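Local coordinates for protein histidinol-phosphate aminotransferase (Clostridium acetobutylicum, PDB 3FTB) that probably transfers amino groups with the help of pyridoxal 5'-phosphate, as a histidinol-phosphate aminotransferase of histidine biosynthesis, at residues L102-S107 against V123-D128; I133-I138 against E164-V169; G158-K163 against S294-F299; K141-D146 against E174-T179; I182-I187 against S194-G199. One frame throughout, in Å; residues are numbered along the deposited sequence.

In the fold
Four contacts lie in the part of the chain built on the seven-stranded sheet; interaction 3 joins it to the smaller sheet. Interaction 1 pairs the edge strand with its neighbour. Interaction 2, centre to centre about 12 Å away, covers the sheet with two helices, and Ser125 OG meets Asp137 OD2 at 2.9 Å between them. Interaction 4 uses the far end of helix 163-176, about 13 Å from interaction 2 between centres. Interaction 5, nested in the loop interaction 3 closes (centres about 11 Å apart), holds the C-terminal end of strand 179-183, where the cofactor pocket probably lies, as in fold type I enzymes. The phosphate ion near Ser196 is probably from the crystallisation liquor.

Interaction 1: L102-S107 against V123-D128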
# COMPACT_ATOMS: atom_id res chain seq x y z
N LEU A 102 10.68 3.40 -24.25
CA LEU A 102 12.13 3.44 -24.37
C LEU A 102 12.74 3.46 -22.98
O LEU A 102 12.52 4.40 -22.21
CB LEU A 102 12.56 4.70 -25.13
CG LEU A 102 14.04 4.93 -25.43
CD1 LEU A 102 14.42 4.10 -26.61
CD2 LEU A 102 14.27 6.41 -25.71
N ILE A 103 13.51 2.42 -22.64
CA ILE A 103 14.20 2.40 -21.36
C ILE A 103 15.67 2.70 -21.57
O ILE A 103 16.35 2.02 -22.34
CB ILE A 103 14.03 1.05 -20.61
CG1 ILE A 103 12.57 0.61 -20.62
CG2 ILE A 103 14.51 1.20 -19.17
CD1 ILE A 103 12.31 -0.69 -19.90
N ILE A 104 16.14 3.77 -20.94
CA ILE A 104 17.54 4.12 -20.98
C ILE A 104 18.24 3.19 -20.00
O ILE A 104 17.81 3.05 -18.85
CB ILE A 104 17.80 5.59 -20.58
CG1 ILE A 104 17.55 6.50 -21.78
CG2 ILE A 104 19.24 5.77 -20.12
CD1 ILE A 104 16.28 6.20 -22.54
N VAL A 105 19.32 2.58 -20.45
CA VAL A 105 19.92 1.47 -19.73
C VAL A 105 21.45 1.51 -19.96
O VAL A 105 21.89 1.97 -21.02
CB VAL A 105 19.28 0.16 -20.22
CG1 VAL A 105 19.93 -0.31 -21.53
CG2 VAL A 105 19.33 -0.91 -19.14
N PRO A 106 22.26 1.08 -18.97
CA PRO A 106 21.89 0.50 -17.66
C PRO A 106 20.87 1.35 -16.91
O PRO A 106 20.83 2.58 -17.11
CB PRO A 106 23.22 0.51 -16.89
CG PRO A 106 24.27 0.56 -17.93
CD PRO A 106 23.71 1.30 -19.08
N SER A 107 20.04 0.72 -16.08
CA SER A 107 19.13 1.45 -15.20
C SER A 107 18.52 0.54 -14.14
O SER A 107 18.68 -0.68 -14.17
CB SER A 107 18.02 2.11 -16.01
OG SER A 107 17.21 1.12 -16.63
N VAL A 123 11.99 -0.90 -25.81
CA VAL A 123 13.04 -0.47 -26.73
C VAL A 123 14.14 0.15 -25.88
O VAL A 123 13.86 0.98 -25.02
CB VAL A 123 12.50 0.58 -27.71
CG1 VAL A 123 13.59 1.07 -28.64
CG2 VAL A 123 11.32 0.01 -28.50
N PHE A 124 15.39 -0.26 -26.09
CA PHE A 124 16.49 0.23 -25.25
C PHE A 124 17.30 1.38 -25.86
O PHE A 124 17.49 1.47 -27.09
CB PHE A 124 17.44 -0.92 -24.84
CG PHE A 124 16.86 -1.87 -23.81
CD1 PHE A 124 16.60 -1.45 -22.51
CD2 PHE A 124 16.59 -3.19 -24.13
CE1 PHE A 124 16.07 -2.31 -21.56
CE2 PHE A 124 16.05 -4.07 -23.18
CZ PHE A 124 15.80 -3.64 -21.90
N SER A 125 17.75 2.29 -25.00
CA SER A 125 18.76 3.27 -25.36
C SER A 125 19.92 3.17 -24.37
O SER A 125 19.73 3.32 -23.15
CB SER A 125 18.20 4.70 -25.40
OG SER A 125 19.20 5.62 -25.81
N TYR A 126 21.11 2.89 -24.89
CA TYR A 126 22.26 2.61 -24.04
C TYR A 126 23.10 3.84 -23.74
O TYR A 126 23.43 4.62 -24.64
CB TYR A 126 23.14 1.55 -24.69
CG TYR A 126 22.55 0.15 -24.68
CD1 TYR A 126 21.58 -0.23 -25.59
CD2 TYR A 126 22.98 -0.80 -23.75
CE1 TYR A 126 21.04 -1.50 -25.58
CE2 TYR A 126 22.45 -2.07 -23.74
CZ TYR A 126 21.48 -2.42 -24.65
OH TYR A 126 20.95 -3.69 -24.64
N LEU A 127 23.45 4.03 -22.47
CA LEU A 127 24.50 4.97 -22.12
C LEU A 127 25.77 4.56 -22.84
O LEU A 127 26.05 3.37 -23.02
CB LEU A 127 24.77 4.97 -20.62
CG LEU A 127 23.62 5.20 -19.64
CD1 LEU A 127 24.15 5.06 -18.23
CD2 LEU A 127 22.99 6.56 -19.86
N ASP A 128 26.57 5.55 -23.25
CA ASP A 128 27.80 5.26 -23.96
C ASP A 128 28.86 4.69 -23.02
O ASP A 128 28.55 4.29 -21.89
CB ASP A 128 28.30 6.51 -24.70
CG ASP A 128 28.95 7.53 -23.77
OD1 ASP A 128 29.02 7.29 -22.54
OD2 ASP A 128 29.40 8.58 -24.27
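Leu102 opens the pairing against Val123: its CG turned away from the backbone N (chi1 -178°), the leucine brings CD1 within 3.7 Å of Val123 CG1, while its CA-H points at Val123 O. That same oxygen takes the N-H of Ile103, N to O 2.8 Å, nearly in line with the C=O bond. One residue on, Ile103 turns to the other face of the sheet, where CB lies 4.0 Å from Phe124 CE1, and its carbonyl is at the edge of the phenylalanine ring. Ile103 O also accepts from Ser125 N at 3.0 Å, here with the donor well above the carbonyl plane. Ile104 returns to the face of Leu102, resting CD1 on Ser125 CB and crossing Leu127 at about a right angle, CG2 to CD2 3.8 Å. Val105 N then binds Ser125 O at 2.8 Å. Its CG1, wedged between backbone N and carbonyl carbon (chi1 81°), lies over one face of the Tyr126 ring, 3.9 Å from the centroid, and also meets Phe124 CD1. The last rung, Leu127 N to Val105 O, precedes a cis peptide bond leading into Pro106, whose CD packs on Leu127 CD1 at 3.9 Å. This is the parallel register of a beta-alpha-beta unit, strand 121-126 following strand 100-105 through helix 110-117. Ile103 and Phe124 face that connecting helix, whereas Leu102, Ile104 and Ser125 pack beneath helix 135-141, where Ser125 OG bonds Asp137. On its other side, strand 100-105 hydrogen-bonds to strand 147-151.

Interaction 2: I133-I138 against E164-V169; sequences IDYEDI and EKFIHV
Tyr135 and Phe166 meet where two helices lie side by side on one face of the parallel sheet, as in an alpha/beta domain: helix 135-141 leads into strand 147-151, and helix 163-176 leads out toward strand 179-183. The buried side is wholly apolar, and several side chains interlock there. Tyr135 CE1 approaches Phe166 CD1 at 3.8 Å, each ring meeting the other at its edge, so neither offers a face to its partner. Ile138 fills the next step down, its CD1 at the edge of the Phe166 ring, 4.1 Å from CE1, and its CG2, anti to the backbone N, touching Val169 CG1 at 3.7 Å. Beneath, Ile138 rests on Leu102 and Ile104, and Phe166 on Ile150. Toward solvent one lysine remains, though close: Lys165 lays its aliphatic part across the tyrosine, with CD 3.6 Å from Tyr135 CE2, and leads its ammonium away from the opposing helix. The tyrosine is held flat from several sides: Ile133 CG2 lies against its other face, and its hydroxyl is hydrogen-bonded by Asn162 N. Over the first face, Lys165 CB stands 3.8 Å from the ring centroid, only 10° off the normal, a CH-pi contact.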
# COMPACT_ATOMS: atom_id res chain seq x y z
N ILE A 133 24.27 9.70 -21.45
CA ILE A 133 23.07 9.53 -22.26
C ILE A 133 23.41 9.76 -23.73
O ILE A 133 24.20 10.66 -24.07
CB ILE A 133 21.95 10.51 -21.81
CG1 ILE A 133 21.46 10.16 -20.41
CG2 ILE A 133 20.77 10.52 -22.78
CD1 ILE A 133 20.64 11.24 -19.78
N ASP A 134 22.82 8.94 -24.60
CA ASP A 134 22.91 9.18 -26.04
C ASP A 134 21.68 10.01 -26.44
O ASP A 134 20.71 9.48 -26.99
CB ASP A 134 22.95 7.85 -26.78
CG ASP A 134 23.39 7.99 -28.24
OD1 ASP A 134 23.43 9.12 -28.76
OD2 ASP A 134 23.69 6.94 -28.86
N TYR A 135 21.71 11.30 -26.14
CA TYR A 135 20.53 12.15 -26.35
C TYR A 135 20.03 12.04 -27.77
O TYR A 135 18.83 11.98 -28.02
CB TYR A 135 20.81 13.61 -26.00
CG TYR A 135 21.19 13.79 -24.55
CD1 TYR A 135 20.22 13.82 -23.57
CD2 TYR A 135 22.52 13.91 -24.17
CE1 TYR A 135 20.55 13.97 -22.24
CE2 TYR A 135 22.86 14.07 -22.84
CZ TYR A 135 21.88 14.09 -21.88
OH TYR A 135 22.22 14.24 -20.55
N GLU A 136 20.97 12.02 -28.70
CA GLU A 136 20.65 11.94 -30.12
C GLU A 136 19.96 10.63 -30.47
O GLU A 136 19.22 10.56 -31.46
CB GLU A 136 21.91 12.11 -30.96
CG GLU A 136 21.69 12.92 -32.21
CD GLU A 136 21.31 14.35 -31.90
OE1 GLU A 136 22.01 14.99 -31.10
OE2 GLU A 136 20.29 14.82 -32.46
N ASP A 137 20.21 9.60 -29.67
CA ASP A 137 19.55 8.30 -29.85
C ASP A 137 18.14 8.33 -29.29
O ASP A 137 17.20 7.82 -29.92
CB ASP A 137 20.35 7.18 -29.18
CG ASP A 137 19.81 5.80 -29.53
OD1 ASP A 137 19.65 5.51 -30.73
OD2 ASP A 137 19.56 5.01 -28.60
N ILE A 138 17.97 8.90 -28.11
CA ILE A 138 16.64 9.09 -27.55
C ILE A 138 15.77 9.81 -28.58
O ILE A 138 14.64 9.40 -28.85
CB ILE A 138 16.67 9.88 -26.23
CG1 ILE A 138 17.41 9.08 -25.15
CG2 ILE A 138 15.25 10.21 -25.76
CD1 ILE A 138 17.58 9.83 -23.85
N GLU A 164 20.14 21.25 -20.69
CA GLU A 164 20.25 21.88 -22.00
C GLU A 164 20.05 20.90 -23.18
O GLU A 164 19.28 21.19 -24.10
CB GLU A 164 21.55 22.69 -22.11
CG GLU A 164 21.88 23.19 -23.51
CD GLU A 164 22.82 22.26 -24.26
OE1 GLU A 164 23.80 21.79 -23.64
OE2 GLU A 164 22.59 22.01 -25.46
N LYS A 165 20.71 19.74 -23.15
CA LYS A 165 20.61 18.75 -24.23
C LYS A 165 19.25 18.05 -24.28
O LYS A 165 18.76 17.70 -25.36
CB LYS A 165 21.69 17.68 -24.08
CG LYS A 165 23.09 18.20 -23.86
CD LYS A 165 24.12 17.14 -24.25
CE LYS A 165 25.51 17.74 -24.39
NZ LYS A 165 26.44 16.82 -25.10
N PHE A 166 18.66 17.83 -23.11
CA PHE A 166 17.40 17.09 -23.02
C PHE A 166 16.21 17.95 -23.42
O PHE A 166 15.14 17.42 -23.74
CB PHE A 166 17.22 16.56 -21.58
CG PHE A 166 16.33 15.34 -21.47
CD1 PHE A 166 16.80 14.08 -21.82
CD2 PHE A 166 15.04 15.46 -20.98
CE1 PHE A 166 15.99 12.95 -21.70
CE2 PHE A 166 14.23 14.34 -20.85
CZ PHE A 166 14.71 13.09 -21.21
N ILE A 167 16.38 19.27 -23.40
CA ILE A 167 15.29 20.17 -23.76
C ILE A 167 14.80 19.89 -25.17
O ILE A 167 13.62 20.07 -25.48
CB ILE A 167 15.66 21.67 -23.61
CG1 ILE A 167 16.10 21.98 -22.16
CG2 ILE A 167 14.48 22.57 -24.01
CD1 ILE A 167 15.20 21.37 -21.08
N HIS A 168 15.70 19.44 -26.03
CA HIS A 168 15.32 19.03 -27.38
C HIS A 168 14.43 17.80 -27.32
O HIS A 168 13.51 17.65 -28.12
CB HIS A 168 16.55 18.79 -28.24
CG HIS A 168 17.50 19.95 -28.22
ND1 HIS A 168 17.36 21.04 -29.04
CD2 HIS A 168 18.59 20.20 -27.45
CE1 HIS A 168 18.32 21.91 -28.79
NE2 HIS A 168 19.08 21.42 -27.83
N VAL A 169 14.71 16.91 -26.36
CA VAL A 169 13.83 15.77 -26.14
C VAL A 169 12.48 16.25 -25.59
O VAL A 169 11.42 15.83 -26.06
CB VAL A 169 14.46 14.71 -25.18
CG1 VAL A 169 13.62 13.44 -25.14
CG2 VAL A 169 15.85 14.38 -25.61

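Interaction 3: G158-K163 against S294-F299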
# COMPACT_ATOMS: atom_id res chain seq x y z
N GLY A 158 24.82 6.99 -11.39
CA GLY A 158 24.61 8.28 -10.75
C GLY A 158 24.62 9.49 -11.67
O GLY A 158 24.95 10.60 -11.25
N GLY A 159 24.24 9.29 -12.93
CA GLY A 159 24.26 10.37 -13.89
C GLY A 159 23.02 11.25 -13.85
O GLY A 159 21.90 10.76 -13.75
N LEU A 160 23.23 12.57 -13.93
CA LEU A 160 22.13 13.54 -14.02
C LEU A 160 21.82 13.86 -15.48
O LEU A 160 22.73 13.98 -16.28
CB LEU A 160 22.51 14.83 -13.31
CG LEU A 160 22.46 14.88 -11.78
CD1 LEU A 160 23.26 16.07 -11.28
CD2 LEU A 160 21.02 14.93 -11.29
N ILE A 161 20.54 14.01 -15.81
CA ILE A 161 20.13 14.44 -17.14
C ILE A 161 20.52 15.91 -17.43
O ILE A 161 20.01 16.83 -16.81
CB ILE A 161 18.62 14.28 -17.34
CG1 ILE A 161 18.18 12.83 -17.15
CG2 ILE A 161 18.21 14.81 -18.71
CD1 ILE A 161 16.67 12.66 -17.08
N ASN A 162 21.42 16.09 -18.39
CA ASN A 162 21.80 17.41 -18.90
C ASN A 162 20.58 18.17 -19.38
O ASN A 162 19.96 17.81 -20.38
CB ASN A 162 22.81 17.23 -20.06
CG ASN A 162 23.35 18.55 -20.61
OD1 ASN A 162 22.60 19.45 -20.97
ND2 ASN A 162 24.67 18.64 -20.72
N LYS A 163 20.21 19.23 -18.65
CA LYS A 163 19.00 19.96 -18.97
C LYS A 163 19.06 20.53 -20.37
O LYS A 163 18.17 20.31 -21.18
CB LYS A 163 18.71 21.05 -17.94
CG LYS A 163 17.24 21.39 -17.81
CD LYS A 163 17.02 22.68 -17.03
CE LYS A 163 17.19 22.51 -15.53
NZ LYS A 163 17.14 23.85 -14.86
N SER A 294 31.70 9.46 -12.06
CA SER A 294 31.30 10.54 -11.16
C SER A 294 29.80 10.53 -10.81
O SER A 294 28.94 10.61 -11.69
CB SER A 294 31.69 11.90 -11.75
OG SER A 294 31.38 12.95 -10.85
N PRO A 295 29.50 10.43 -9.50
CA PRO A 295 28.15 10.30 -8.95
C PRO A 295 27.54 11.65 -8.65
O PRO A 295 28.25 12.64 -8.52
CB PRO A 295 28.38 9.57 -7.62
CG PRO A 295 29.88 9.54 -7.40
CD PRO A 295 30.51 10.41 -8.43
N HIS A 296 26.22 11.69 -8.53
CA HIS A 296 25.56 12.92 -8.12
C HIS A 296 24.55 12.68 -7.02
O HIS A 296 23.81 13.58 -6.64
CB HIS A 296 24.96 13.64 -9.33
CG HIS A 296 25.99 14.28 -10.19
ND1 HIS A 296 26.70 13.59 -11.14
CD2 HIS A 296 26.48 15.55 -10.20
CE1 HIS A 296 27.57 14.40 -11.72
NE2 HIS A 296 27.45 15.60 -11.17
N ALA A 297 24.55 11.45 -6.50
CA ALA A 297 23.73 11.08 -5.35
C ALA A 297 24.60 10.38 -4.31
O ALA A 297 25.78 10.70 -4.15
CB ALA A 297 22.56 10.18 -5.78
N ASN A 298 24.03 9.40 -3.61
CA ASN A 298 24.78 8.69 -2.56
C ASN A 298 25.28 7.28 -2.94
O ASN A 298 25.24 6.34 -2.13
CB ASN A 298 23.97 8.65 -1.26
CG ASN A 298 22.68 7.85 -1.41
OD1 ASN A 298 22.07 7.86 -2.47
ND2 ASN A 298 22.29 7.14 -0.35
N PHE A 299 25.79 7.15 -4.17
CA PHE A 299 26.41 5.92 -4.63
C PHE A 299 27.38 6.19 -5.79
O PHE A 299 27.30 7.23 -6.44
CB PHE A 299 25.36 4.90 -5.05
CG PHE A 299 24.36 5.44 -6.02
CD1 PHE A 299 24.63 5.46 -7.38
CD2 PHE A 299 23.14 5.93 -5.58
CE1 PHE A 299 23.71 5.97 -8.28
CE2 PHE A 299 22.22 6.44 -6.47
CZ PHE A 299 22.51 6.46 -7.83
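His296 leans against Gly158 and Leu160, and its side chain is easily followed outward. CB sits between the two, 3.5 Å from Leu160 CD1 and 3.6 Å from Gly158 O. With CG beside its own backbone N (chi1 -73°), the ring is carried alongside the leucine tip: CG and then CD2 each come within 3.4 Å of Leu160 CD1, which approaches the imidazole obliquely. On the other branch, His296 ND1 reaches back to Gly158 O at 3.5 Å, a weak hydrogen bond in which the oxygen lies at the ring edge, in plane. Leucine and carbonyl thus both touch the ring, at CG/CD2 and at ND1. Gly158, at positive phi (63°) and without a side chain, lets the backbones close to 4.5 Å between its CA and Pro295 CA. Phe299 meets the same glycine with its ring edge, CE1 3.5 Å from Gly158 N; this ring also stacks edge-to-face with Phe186. The contact bridges two parts of the fold: the loop running from strand 147-151 of the seven-stranded sheet to helix 163-176, and the turn between antiparallel strands 289-293 and 299-304 of the smaller sheet, where Pro295 packs on helix 262-285.

Interaction 4: K141-D146 against E174-T179; sequences KIDDVD and EEKKKT
A Schellman motif ends helix 163-176: Lys177 takes positive phi (57°), and the lysines around it, Lys176 and Lys178, reach across to Asp143 and the loop that feeds strand 147-151. The chain of Lys178, bent at chi2 (-55°) and again near the tip, tucks the ammonium into the turn, where NZ donates to Ile142 O at 3.1 Å in the carbonyl plane, on a lone pair. It donates equally to Val145 O, 3.1 Å from NZ and nearly end-on to that carbonyl. Asp143 OD1 is a longer salt-bridge partner of Lys178 NZ at 3.6 Å, and a water joins the same two atoms. The Asp143 carboxylate is shared: Lys176 NZ makes a salt bridge, 3.1 Å from both OD1 and OD2 though with weak hydrogen-bond geometry, and with Lys178 completes a salt-bridge network. Two positive charges around one carboxylate would probably help keep it ionised. Lower down, Ile142 CG2 packs on Lys176 CD at 3.9 Å. Thr179 N bonds Asp146 O at 3.2 Å, almost straight (172°), and a second water links that oxygen to Lys177 O. With this bond parallel strands 147-151 and 179-183 begin pairing, while the Asp146 backbone hydrogen-bonds that of Lys100, first in strand 100-105.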
# COMPACT_ATOMS: atom_id res chain seq x y z
N LYS A 141 14.61 7.78 -31.61
CA LYS A 141 13.76 6.65 -31.24
C LYS A 141 12.39 7.09 -30.74
O LYS A 141 11.50 6.27 -30.51
CB LYS A 141 14.42 5.82 -30.14
CG LYS A 141 15.56 4.93 -30.58
CD LYS A 141 16.25 4.33 -29.38
CE LYS A 141 17.20 3.25 -29.83
NZ LYS A 141 17.68 3.61 -31.19
N ILE A 142 12.20 8.40 -30.57
CA ILE A 142 11.03 8.88 -29.86
C ILE A 142 9.71 8.78 -30.63
O ILE A 142 8.64 8.90 -30.04
CB ILE A 142 11.22 10.31 -29.31
CG1 ILE A 142 10.58 10.41 -27.92
CG2 ILE A 142 10.68 11.34 -30.28
CD1 ILE A 142 10.71 11.78 -27.30
N ASP A 143 9.78 8.56 -31.94
CA ASP A 143 8.58 8.21 -32.71
C ASP A 143 8.33 6.69 -32.71
O ASP A 143 7.31 6.23 -33.20
CB ASP A 143 8.69 8.70 -34.16
CG ASP A 143 7.97 10.01 -34.40
OD1 ASP A 143 7.11 10.38 -33.58
OD2 ASP A 143 8.26 10.67 -35.43
N ASP A 144 9.27 5.93 -32.18
CA ASP A 144 9.13 4.47 -32.13
C ASP A 144 8.33 4.01 -30.91
O ASP A 144 7.87 2.86 -30.85
CB ASP A 144 10.52 3.81 -32.11
CG ASP A 144 11.10 3.60 -33.50
OD1 ASP A 144 12.34 3.67 -33.65
OD2 ASP A 144 10.30 3.37 -34.44
N VAL A 145 8.16 4.90 -29.94
CA VAL A 145 7.59 4.52 -28.65
C VAL A 145 6.47 5.46 -28.22
O VAL A 145 6.23 6.50 -28.85
CB VAL A 145 8.68 4.53 -27.55
CG1 VAL A 145 9.64 3.36 -27.74
CG2 VAL A 145 9.44 5.84 -27.59
N ASP A 146 5.78 5.09 -27.15
CA ASP A 146 4.71 5.90 -26.58
C ASP A 146 5.23 6.70 -25.40
O ASP A 146 4.61 7.69 -24.98
CB ASP A 146 3.57 5.00 -26.12
CG ASP A 146 3.20 3.95 -27.14
OD1 ASP A 146 2.91 4.33 -28.30
OD2 ASP A 146 3.21 2.76 -26.79
N GLU A 174 6.65 16.82 -25.89
CA GLU A 174 5.53 17.75 -25.81
C GLU A 174 4.78 17.79 -27.14
O GLU A 174 3.56 17.61 -27.18
CB GLU A 174 6.06 19.15 -25.48
CG GLU A 174 5.04 20.12 -24.90
CD GLU A 174 4.49 19.66 -23.56
OE1 GLU A 174 3.60 20.36 -23.00
OE2 GLU A 174 4.94 18.61 -23.06
N GLU A 175 5.51 18.02 -28.22
CA GLU A 175 4.92 18.11 -29.56
C GLU A 175 4.20 16.83 -30.00
O GLU A 175 3.18 16.89 -30.69
CB GLU A 175 6.00 18.48 -30.57
CG GLU A 175 5.65 18.21 -32.03
CD GLU A 175 6.88 18.05 -32.91
OE1 GLU A 175 6.75 17.51 -34.02
OE2 GLU A 175 7.99 18.46 -32.48
N LYS A 176 4.72 15.68 -29.60
CA LYS A 176 4.26 14.40 -30.12
C LYS A 176 3.29 13.67 -29.19
O LYS A 176 2.95 12.51 -29.42
CB LYS A 176 5.47 13.51 -30.42
CG LYS A 176 6.30 14.00 -31.60
CD LYS A 176 7.79 13.76 -31.41
CE LYS A 176 8.56 14.11 -32.67
NZ LYS A 176 8.13 13.28 -33.84
N LYS A 177 2.84 14.37 -28.15
CA LYS A 177 1.92 13.79 -27.18
C LYS A 177 2.51 12.53 -26.55
O LYS A 177 1.79 11.67 -26.08
CB LYS A 177 0.58 13.48 -27.83
CG LYS A 177 -0.20 14.71 -28.27
CD LYS A 177 -1.51 14.33 -28.93
CE LYS A 177 -2.30 15.57 -29.34
NZ LYS A 177 -3.58 15.21 -30.01
N LYS A 178 3.84 12.44 -26.61
CA LYS A 178 4.58 11.35 -25.99
C LYS A 178 4.73 11.65 -24.49
O LYS A 178 4.68 12.81 -24.07
CB LYS A 178 5.97 11.21 -26.65
CG LYS A 178 5.95 10.83 -28.14
CD LYS A 178 5.16 9.55 -28.34
CE LYS A 178 4.57 9.45 -29.72
NZ LYS A 178 5.56 8.96 -30.69
N THR A 179 4.89 10.62 -23.67
CA THR A 179 5.07 10.85 -22.24
C THR A 179 6.48 10.47 -21.78
O THR A 179 6.99 9.40 -22.10
CB THR A 179 4.01 10.10 -21.39
OG1 THR A 179 2.70 10.55 -21.76
CG2 THR A 179 4.24 10.36 -19.91
O HOH W 1 4.86 8.81 -33.16
O HOH W 2 2.04 8.84 -25.35

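Interaction 5: I182-I187 against S194-G199; sequences IDEAFI and SSSFVG
A buried glutamate-to-backbone bond, flanked by apolar contacts, ties the end of strand 179-183 to the loop before strand 207-212. The extended chain of Glu184 (chi2 -172°) carries its carboxylate across to the loop, where OE2 accepts from Phe197 N at 2.9 Å, almost straight at 173°, through its syn lone pair. The other oxygen, OE1, is salt-bridged to Arg211 NE, so the carboxylate is gripped at both ends. Phe197 is fixed further by what surrounds its ring. Ile182 CD1 sits over one face, 3.9 Å from the centroid, in a CH-pi contact, while Glu184 OE2 lies at the edge. Beyond the carboxylate, Ile187 covers the loop: its CG1 is 3.7 Å from Ser196 CB, and CD1 reaches to 3.3 Å from Ser195 O. The strand end is itself shaped by an Asx turn, Asp183 OD1 accepting from Ala185 N at 3.1 Å. Ser196 OG bonds Pro193 O, and also a phosphate ion weakly. The strand order 1-7-6-5-4-2-3 of the sheet is that of fold type I aminotransferases, and the cofactor pocket probably lies here, at the C-terminal end of a central parallel strand, as in those enzymes.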
# COMPACT_ATOMS: atom_id res chain seq x y z
N ILE A 182 10.33 10.60 -15.49
CA ILE A 182 11.63 10.80 -14.87
C ILE A 182 11.66 10.42 -13.40
O ILE A 182 11.05 11.09 -12.56
CB ILE A 182 12.13 12.25 -15.00
CG1 ILE A 182 12.04 12.70 -16.45
CG2 ILE A 182 13.58 12.34 -14.62
CD1 ILE A 182 12.80 13.98 -16.71
N ASP A 183 12.39 9.34 -13.10
CA ASP A 183 12.54 8.85 -11.73
C ASP A 183 13.59 9.67 -10.96
O ASP A 183 14.81 9.55 -11.21
CB ASP A 183 12.91 7.36 -11.78
CG ASP A 183 13.36 6.82 -10.43
OD1 ASP A 183 13.33 7.57 -9.44
OD2 ASP A 183 13.74 5.63 -10.38
N GLU A 184 13.12 10.50 -10.04
CA GLU A 184 14.00 11.42 -9.31
C GLU A 184 14.09 11.10 -7.83
O GLU A 184 14.19 11.99 -6.99
CB GLU A 184 13.53 12.86 -9.51
CG GLU A 184 13.88 13.44 -10.88
CD GLU A 184 13.59 14.91 -10.97
OE1 GLU A 184 13.25 15.56 -9.94
OE2 GLU A 184 13.71 15.43 -12.09
N ALA A 185 14.08 9.81 -7.50
CA ALA A 185 14.02 9.37 -6.11
C ALA A 185 15.29 9.73 -5.36
O ALA A 185 15.30 9.78 -4.12
CB ALA A 185 13.78 7.88 -6.04
N PHE A 186 16.36 9.99 -6.11
CA PHE A 186 17.66 10.30 -5.54
C PHE A 186 17.97 11.78 -5.67
O PHE A 186 18.87 12.28 -4.99
CB PHE A 186 18.77 9.50 -6.23
CG PHE A 186 18.84 8.06 -5.83
CD1 PHE A 186 19.20 7.70 -4.54
CD2 PHE A 186 18.57 7.05 -6.75
CE1 PHE A 186 19.29 6.36 -4.16
CE2 PHE A 186 18.65 5.71 -6.39
CZ PHE A 186 19.01 5.36 -5.09
N ILE A 187 17.23 12.47 -6.53
CA ILE A 187 17.53 13.85 -6.90
C ILE A 187 17.81 14.73 -5.67
O ILE A 187 18.34 15.83 -5.80
CB ILE A 187 16.38 14.50 -7.69
CG1 ILE A 187 16.89 15.66 -8.55
CG2 ILE A 187 15.32 15.00 -6.73
CD1 ILE A 187 17.63 15.23 -9.81
N SER A 194 17.88 22.96 -9.49
CA SER A 194 17.91 22.99 -10.91
C SER A 194 18.34 21.67 -11.51
O SER A 194 18.29 21.55 -12.68
CB SER A 194 18.53 24.27 -11.49
OG SER A 194 19.91 24.21 -11.64
N SER A 195 18.66 20.69 -10.65
CA SER A 195 18.97 19.32 -11.09
C SER A 195 17.72 18.51 -11.36
O SER A 195 17.75 17.58 -12.19
CB SER A 195 19.87 18.61 -10.08
OG SER A 195 21.22 18.99 -10.27
N SER A 196 16.62 18.85 -10.68
CA SER A 196 15.32 18.23 -10.95
C SER A 196 14.59 18.95 -12.08
O SER A 196 14.78 20.14 -12.31
CB SER A 196 14.43 18.21 -9.71
OG SER A 196 14.20 19.51 -9.23
N PHE A 197 13.77 18.20 -12.80
CA PHE A 197 12.93 18.77 -13.83
C PHE A 197 11.62 19.26 -13.24
O PHE A 197 10.73 19.66 -13.98
CB PHE A 197 12.64 17.72 -14.90
CG PHE A 197 13.75 17.54 -15.88
CD1 PHE A 197 14.91 16.87 -15.52
CD2 PHE A 197 13.65 18.06 -17.17
CE1 PHE A 197 15.95 16.71 -16.43
CE2 PHE A 197 14.68 17.90 -18.07
CZ PHE A 197 15.83 17.23 -17.70
N VAL A 198 11.49 19.22 -11.91
CA VAL A 198 10.23 19.65 -11.30
C VAL A 198 9.88 21.09 -11.71
O VAL A 198 8.72 21.41 -11.93
CB VAL A 198 10.22 19.50 -9.76
CG1 VAL A 198 10.07 18.04 -9.37
CG2 VAL A 198 11.47 20.15 -9.14
N GLY A 199 10.90 21.94 -11.82
CA GLY A 199 10.71 23.32 -12.23
C GLY A 199 10.37 23.46 -13.71
O GLY A 199 10.25 24.59 -14.22